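PDB 3OZY: putative mandelate racemase from Bordetella bronchiseptica, which belongs to the enolase superfamily, binds magnesium and the sugar diacid m-xylarate, and probably acts on acid sugars, although its function is not established. Local coordinates for residues Gly54-Ala59 / Arg100-Ala105; Leu288-Ser293 / Leu299-His304. All blocks are in the same frame, centred on the assembly; numbering follows the deposited sequence. Where two conformers were deposited one is given.

Interaction 1 (Gly54-Ala59 / Arg100-Ala105)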
ATOM      1  N   GLY A  54       5.131  13.244   2.466  1.00  6.86           N
ATOM      2  CA  GLY A  54       6.412  12.678   2.074  1.00  7.90           C
ATOM      3  C   GLY A  54       7.090  12.116   3.308  1.00  6.66           C
ATOM      4  O   GLY A  54       6.585  12.279   4.413  1.00  7.07           O
ATOM      5  N   PRO A  55       8.238  11.454   3.143  1.00  7.17           N
ATOM      6  CA  PRO A  55       8.903  11.219   1.861  1.00  7.57           C
ATOM      7  C   PRO A  55       8.243  10.099   1.061  1.00  9.12           C
ATOM      8  O   PRO A  55       8.031   8.983   1.552  1.00  9.16           O
ATOM      9  CB  PRO A  55      10.326  10.821   2.273  1.00  7.68           C
ATOM     10  CG  PRO A  55      10.164  10.230   3.654  1.00  9.46           C
ATOM     11  CD  PRO A  55       9.027  10.974   4.293  1.00  8.33           C
ATOM     12  N   TYR A  56       7.911  10.436  -0.179  1.00  7.97           N
ATOM     13  CA  TYR A  56       7.510   9.476  -1.201  1.00  8.09           C
ATOM     14  C   TYR A  56       8.140  10.001  -2.484  1.00  7.91           C
ATOM     15  O   TYR A  56       8.151  11.221  -2.711  1.00  8.52           O
ATOM     16  CB  TYR A  56       5.997   9.476  -1.422  1.00  8.25           C
ATOM     17  CG  TYR A  56       5.105   9.215  -0.228  1.00  7.34           C
ATOM     18  CD1 TYR A  56       4.963   7.937   0.298  1.00  7.55           C
ATOM     19  CD2 TYR A  56       4.336  10.233   0.309  1.00  7.02           C
ATOM     20  CE1 TYR A  56       4.109   7.690   1.370  1.00  7.63           C
ATOM     21  CE2 TYR A  56       3.487  10.003   1.372  1.00  8.11           C
ATOM     22  CZ  TYR A  56       3.366   8.725   1.893  1.00  6.45           C
ATOM     23  OH  TYR A  56       2.506   8.492   2.954  1.00  7.45           O
ATOM     24  N   ASP A  57       8.622   9.102  -3.338  1.00  7.46           N
ATOM     25  CA  ASP A  57       9.253   9.528  -4.588  1.00  8.25           C
ATOM     26  C   ASP A  57       8.373  10.512  -5.358  1.00  7.74           C
ATOM     27  O   ASP A  57       7.191  10.254  -5.590  1.00  8.27           O
ATOM     28  CB  ASP A  57       9.562   8.327  -5.471  1.00  8.23           C
ATOM     29  CG  ASP A  57      10.304   8.723  -6.722  1.00  8.84           C
ATOM     30  OD1 ASP A  57      11.541   8.876  -6.649  1.00 10.23           O
ATOM     31  OD2 ASP A  57       9.646   8.913  -7.772  1.00  8.85           O
ATOM     32  N   LEU A  58       8.958  11.633  -5.772  1.00  8.63           N
ATOM     33  CA  LEU A  58       8.168  12.702  -6.372  1.00  7.67           C
ATOM     34  C   LEU A  58       7.619  12.328  -7.747  1.00  7.71           C
ATOM     35  O   LEU A  58       6.521  12.758  -8.091  1.00  8.41           O
ATOM     36  CB  LEU A  58       8.960  14.009  -6.462  1.00  7.20           C
ATOM     37  CG  LEU A  58       9.364  14.652  -5.138  1.00  8.35           C
ATOM     38  CD1 LEU A  58       9.971  16.028  -5.418  1.00  9.47           C
ATOM     39  CD2 LEU A  58       8.184  14.780  -4.181  1.00 12.21           C
ATOM     40  N   ALA A  59       8.373  11.553  -8.526  1.00  8.17           N
ATOM     41  CA  ALA A  59       7.887  11.124  -9.841  1.00  7.41           C
ATOM     42  C   ALA A  59       6.729  10.137  -9.693  1.00  8.07           C
ATOM     43  O   ALA A  59       5.745  10.213 -10.434  1.00  9.13           O
ATOM     44  CB  ALA A  59       9.009  10.528 -10.667  1.00 10.68           C
ATOM     45  N   ARG A 100      -3.027   0.092   0.797  1.00  5.99           N
ATOM     46  CA  ARG A 100      -2.337   0.856   1.858  1.00  5.44           C
ATOM     47  C   ARG A 100      -1.016   1.360   1.295  1.00  6.87           C
ATOM     48  O   ARG A 100       0.048   0.783   1.537  1.00  7.38           O
ATOM     49  CB  ARG A 100      -2.123  -0.001   3.113  1.00  6.65           C
ATOM     50  CG  ARG A 100      -3.355  -0.825   3.545  1.00  7.05           C
ATOM     51  CD  ARG A 100      -4.497   0.046   4.109  1.00  6.94           C
ATOM     52  NE  ARG A 100      -5.664  -0.796   4.400  1.00  7.02           N
ATOM     53  CZ  ARG A 100      -5.783  -1.578   5.466  1.00  7.69           C
ATOM     54  NH1 ARG A 100      -4.834  -1.593   6.390  1.00  7.97           N
ATOM     55  NH2 ARG A 100      -6.868  -2.340   5.620  1.00  8.46           N
ATOM     56  N   SER A 101      -1.088   2.449   0.538  1.00  7.47           N
ATOM     57  CA  SER A 101      -0.032   2.735  -0.414  1.00  6.90           C
ATOM     58  C   SER A 101       0.214   4.215  -0.633  1.00  7.42           C
ATOM     59  O   SER A 101      -0.567   5.075  -0.218  1.00  6.51           O
ATOM     60  CB  SER A 101      -0.432   2.144  -1.767  1.00  6.57           C
ATOM     61  OG  SER A 101      -1.515   2.892  -2.314  1.00  6.91           O
ATOM     62  N   VAL A 102       1.303   4.491  -1.345  1.00  6.85           N
ATOM     63  CA  VAL A 102       1.571   5.814  -1.888  1.00  7.45           C
ATOM     64  C   VAL A 102       0.389   6.351  -2.717  1.00  6.97           C
ATOM     65  O   VAL A 102       0.213   7.566  -2.826  1.00  7.59           O
ATOM     66  CB  VAL A 102       2.885   5.806  -2.718  1.00  7.06           C
ATOM     67  CG1 VAL A 102       2.771   4.874  -3.922  1.00  8.17           C
ATOM     68  CG2 VAL A 102       3.289   7.211  -3.130  1.00  8.31           C
ATOM     69  N   GLY A 103      -0.420   5.464  -3.302  1.00  6.57           N
ATOM     70  CA  GLY A 103      -1.606   5.911  -4.013  1.00  7.10           C
ATOM     71  C   GLY A 103      -2.634   6.545  -3.084  1.00  7.25           C
ATOM     72  O   GLY A 103      -3.351   7.473  -3.470  1.00  6.96           O
ATOM     73  N   ILE A 104      -2.720   6.037  -1.860  1.00  7.25           N
ATOM     74  CA  ILE A 104      -3.602   6.634  -0.859  1.00  7.26           C
ATOM     75  C   ILE A 104      -3.089   8.020  -0.437  1.00  6.78           C
ATOM     76  O   ILE A 104      -3.880   8.948  -0.263  1.00  6.95           O
ATOM     77  CB  ILE A 104      -3.777   5.702   0.371  1.00  6.89           C
ATOM     78  CG1 ILE A 104      -4.294   4.312  -0.057  1.00  7.22           C
ATOM     79  CG2 ILE A 104      -4.690   6.351   1.411  1.00  7.27           C
ATOM     80  CD1 ILE A 104      -5.752   4.306  -0.565  1.00  8.77           C
ATOM     81  N   ALA A 105      -1.768   8.159  -0.299  1.00  6.61           N
ATOM     82  CA  ALA A 105      -1.188   9.475  -0.042  1.00  6.72           C
ATOM     83  C   ALA A 105      -1.489  10.425  -1.206  1.00  5.94           C
ATOM     84  O   ALA A 105      -1.905  11.561  -0.998  1.00  6.59           O
ATOM     85  CB  ALA A 105       0.319   9.365   0.210  1.00  7.20           C
TER
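With CG of Y56 anti to its own carbonyl carbon (chi1 -56°), and with V102 turned (chi1 63°) to put CG1 between its backbone N and carbonyl carbon and leave CG2 anti to the N, the tyrosine ring meets the CG2 methyl in the N-terminal domain of this enolase-superfamily fold, where the loop leading into helix 58-73 meets the first turn of helix 102-122. V102 CG2 lies beside the root of the tyrosine, 3.9 Å from both Y56 CB and Y56 CD1, and the two side chains run past each other in opposite directions. Further along the ring A105, one turn on in the helix, presses its methyl against the far corner: A105 CB is 3.4 Å from Y56 CE2 and 3.6 Å from Y56 OH, and it comes at the ring obliquely. The ring is thus touched by two residues of one helix, near its CB and near its hydroxyl. No hydrogen bond joins the two segments, so the contact is apolar; the polar end of Y56 is satisfied by a hydrogen bond between its OH and that of Y257. Both helices begin with a capping residue. D57 accepts from V60 N through OD2, while its OD1 forms a salt bridge with R63 of the second subunit, which places this helix start at the dimer interface. At the other start S101 is the N-cap; its OG is hydrogen-bonded to G98 O and receives two weak bonds, from G103 N at 3.0 Å and from I104 N at 3.4 Å.

Interaction 2 (Leu288-Ser293 / Leu299-His304)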
ATOM      1  N   LEU A 288     -11.350  12.879   8.774  1.00  8.33           N
ATOM      2  CA  LEU A 288     -12.574  13.198   9.505  1.00  8.77           C
ATOM      3  C   LEU A 288     -13.224  11.933  10.049  1.00  8.16           C
ATOM      4  O   LEU A 288     -13.668  11.891  11.207  1.00  8.83           O
ATOM      5  CB  LEU A 288     -13.575  13.924   8.610  1.00 11.39           C
ATOM      6  CG  LEU A 288     -13.267  15.390   8.322  1.00 13.73           C
ATOM      7  CD1 LEU A 288     -14.208  15.882   7.233  1.00 13.70           C
ATOM      8  CD2 LEU A 288     -13.412  16.226   9.588  1.00 15.53           C
ATOM      9  N   ALA A 289     -13.290  10.906   9.212  1.00  7.74           N
ATOM     10  CA  ALA A 289     -13.927   9.654   9.600  1.00  8.40           C
ATOM     11  C   ALA A 289     -13.094   8.954  10.670  1.00  7.64           C
ATOM     12  O   ALA A 289     -13.636   8.381  11.618  1.00  8.53           O
ATOM     13  CB  ALA A 289     -14.086   8.764   8.388  1.00  9.99           C
ATOM     14  N   ILE A 290     -11.773   9.001  10.525  1.00  7.39           N
ATOM     15  CA  ILE A 290     -10.884   8.353  11.485  1.00  8.12           C
ATOM     16  C   ILE A 290     -10.960   9.043  12.844  1.00  8.10           C
ATOM     17  O   ILE A 290     -11.007   8.378  13.881  1.00  8.36           O
ATOM     18  CB  ILE A 290      -9.441   8.277  10.944  1.00  6.66           C
ATOM     19  CG1 ILE A 290      -9.402   7.372   9.715  1.00  8.87           C
ATOM     20  CG2 ILE A 290      -8.499   7.739  12.013  1.00  8.54           C
ATOM     21  CD1 ILE A 290      -8.124   7.494   8.909  1.00  8.20           C
ATOM     22  N   SER A 291     -11.002  10.372  12.846  1.00  6.70           N
ATOM     23  CA  SER A 291     -11.114  11.123  14.092  1.00  8.30           C
ATOM     24  C   SER A 291     -12.402  10.760  14.831  1.00  8.41           C
ATOM     25  O   SER A 291     -12.415  10.564  16.050  1.00  7.92           O
ATOM     26  CB  SER A 291     -11.060  12.624  13.793  1.00 10.20           C
ATOM     27  OG  SER A 291     -11.297  13.384  14.963  1.00 10.63           O
ATOM     28  N   ALA A 292     -13.493  10.682  14.078  1.00  8.36           N
ATOM     29  CA  ALA A 292     -14.781  10.300  14.650  1.00  8.47           C
ATOM     30  C   ALA A 292     -14.745   8.895  15.230  1.00  7.56           C
ATOM     31  O   ALA A 292     -15.254   8.656  16.338  1.00  9.23           O
ATOM     32  CB  ALA A 292     -15.876  10.406  13.603  1.00  9.27           C
ATOM     33  N   SER A 293     -14.133   7.974  14.498  0.75  7.31           N
ATOM     34  CA  SER A 293     -14.057   6.584  14.936  0.75  8.71           C
ATOM     35  C   SER A 293     -13.200   6.430  16.191  0.75  7.26           C
ATOM     36  O   SER A 293     -13.489   5.589  17.043  0.75  7.95           O
ATOM     37  CB  SER A 293     -13.541   5.690  13.809  0.75  9.56           C
ATOM     38  OG  SER A 293     -14.365   5.843  12.664  0.75  9.71           O
ATOM     39  N   LEU A 299     -10.917   6.704  22.315  1.00  7.13           N
ATOM     40  CA  LEU A 299      -9.498   6.866  22.025  1.00  8.18           C
ATOM     41  C   LEU A 299      -9.263   8.267  21.466  1.00  7.73           C
ATOM     42  O   LEU A 299     -10.206   9.023  21.254  1.00 10.32           O
ATOM     43  CB  LEU A 299      -9.053   5.805  21.014  1.00  7.83           C
ATOM     44  CG  LEU A 299      -9.353   4.360  21.423  1.00  6.62           C
ATOM     45  CD1 LEU A 299      -9.009   3.417  20.274  1.00  8.86           C
ATOM     46  CD2 LEU A 299      -8.621   3.964  22.691  1.00  8.19           C
ATOM     47  N   ALA A 300      -8.005   8.606  21.206  1.00  7.38           N
ATOM     48  CA  ALA A 300      -7.658   9.939  20.741  1.00  7.51           C
ATOM     49  C   ALA A 300      -7.201   9.901  19.290  1.00  7.33           C
ATOM     50  O   ALA A 300      -6.640   8.904  18.841  1.00  7.77           O
ATOM     51  CB  ALA A 300      -6.549  10.526  21.622  1.00  8.97           C
ATOM     52  N   TRP A 301      -7.460  10.987  18.561  1.00  7.03           N
ATOM     53  CA  TRP A 301      -6.849  11.225  17.253  1.00  7.10           C
ATOM     54  C   TRP A 301      -5.974  12.462  17.369  1.00  6.72           C
ATOM     55  O   TRP A 301      -6.468  13.539  17.706  1.00  7.55           O
ATOM     56  CB  TRP A 301      -7.904  11.432  16.163  1.00  6.54           C
ATOM     57  CG  TRP A 301      -7.325  11.852  14.843  1.00  6.50           C
ATOM     58  CD1 TRP A 301      -6.580  11.084  13.987  1.00  6.68           C
ATOM     59  CD2 TRP A 301      -7.435  13.144  14.227  1.00  6.29           C
ATOM     60  NE1 TRP A 301      -6.224  11.821  12.873  1.00  6.36           N
ATOM     61  CE2 TRP A 301      -6.740  13.085  12.999  1.00  7.46           C
ATOM     62  CE3 TRP A 301      -8.054  14.341  14.592  1.00  8.11           C
ATOM     63  CZ2 TRP A 301      -6.642  14.180  12.144  1.00  7.60           C
ATOM     64  CZ3 TRP A 301      -7.955  15.425  13.739  1.00  8.52           C
ATOM     65  CH2 TRP A 301      -7.259  15.335  12.529  1.00  8.21           C
ATOM     66  N   ASN A 302      -4.675  12.280  17.125  1.00  6.18           N
ATOM     67  CA  ASN A 302      -3.681  13.358  17.125  1.00  5.06           C
ATOM     68  C   ASN A 302      -2.835  13.086  15.889  1.00  6.13           C
ATOM     69  O   ASN A 302      -1.987  12.194  15.902  1.00  6.58           O
ATOM     70  CB  ASN A 302      -2.798  13.301  18.380  1.00  6.05           C
ATOM     71  CG  ASN A 302      -3.578  13.498  19.661  1.00  6.65           C
ATOM     72  OD1 ASN A 302      -3.792  12.560  20.426  1.00 10.48           O
ATOM     73  ND2 ASN A 302      -4.004  14.725  19.907  1.00  8.83           N
ATOM     74  N   PRO A 303      -3.082  13.824  14.793  1.00  5.79           N
ATOM     75  CA  PRO A 303      -2.461  13.454  13.517  1.00  6.93           C
ATOM     76  C   PRO A 303      -0.957  13.676  13.475  1.00  6.18           C
ATOM     77  O   PRO A 303      -0.430  14.596  14.100  1.00  6.65           O
ATOM     78  CB  PRO A 303      -3.129  14.401  12.512  1.00  6.77           C
ATOM     79  CG  PRO A 303      -3.535  15.573  13.341  1.00  6.69           C
ATOM     80  CD  PRO A 303      -4.011  14.956  14.633  1.00  7.08           C
ATOM     81  N   HIS A 304      -0.285  12.829  12.710  1.00  6.40           N
ATOM     82  CA  HIS A 304       1.006  13.170  12.146  1.00  6.17           C
ATOM     83  C   HIS A 304       0.772  14.300  11.132  1.00  6.53           C
ATOM     84  O   HIS A 304      -0.245  14.305  10.428  1.00  7.27           O
ATOM     85  CB  HIS A 304       1.559  11.919  11.453  1.00  7.64           C
ATOM     86  CG  HIS A 304       2.760  12.166  10.596  1.00  5.65           C
ATOM     87  ND1 HIS A 304       2.667  12.617   9.297  1.00  6.96           N
ATOM     88  CD2 HIS A 304       4.078  11.982  10.839  1.00  6.45           C
ATOM     89  CE1 HIS A 304       3.882  12.725   8.783  1.00  7.60           C
ATOM     90  NE2 HIS A 304       4.756  12.340   9.698  1.00  7.90           N
TER
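The indole of W301 and the side chain of S291 pack against each other inside a beta-alpha-beta unit of the C-terminal TIM-type barrel, in which strand 273-274 leads through helix 284-296 to strand 300-301. The helix lies against the strand that follows it, and the two CA atoms of S291 and W301 are 5.3 Å apart.

The van der Waals contacts centre on the flat indole. The S291 side chain approaches one face, its CB 3.4 Å above the ring plane and offset toward the rim. Because OG is anti to the backbone N (chi1 174°), the hydroxyl is turned out past the rim beside CE3, with S291 OG 3.4 Å from W301 CE3. CB itself stays close to the ring fusion, 3.7 Å from W301 CD2. The opposite face is covered from within the strand's own segment: P303 CD sits 3.6 Å above the centre of the W301 ring, so the indole is sandwiched between serine and proline. L318 and V319 of helix 309-321 also touch the tryptophan, so its side chain bridges two neighbouring helices of the barrel. A looser apolar contact is added at the pyrrole part, where I290 CG2 approaches W301 CD1 obliquely at 4.3 Å. The same isoleucine also packs on L274 of strand 273-274, and so touches both strands of the unit.

No hydrogen bond crosses between the segments. The indole's own N-H is taken up just beyond them, in the loop after strand 273-274, by a bond that satisfies the buried polar atom and helps to fix the rotation of the ring: W301 NE1 donates to A276 O.

Overall arrangement
Interaction 1 comes first along the chain, in the N-terminal domain, and closes before interaction 2 opens in the C-terminal barrel. Their centres are about 21 Å apart, and although the nearest atoms come to about 5 Å the two do not touch. They share no helix or strand: interaction 1 joins the loop leading into helix 58-73 to the first turn of helix 102-122, whereas interaction 2 packs a barrel helix against its following strand. R280 connects the two neighbourhoods, touching both Y56 and H304. H304 in turn touches E254, a magnesium ligand, so the end of segment 299-304 reaches the metal site, while the W301 side chain stays about 13 Å from a magnesium ion. Only interaction 1 borders the second subunit.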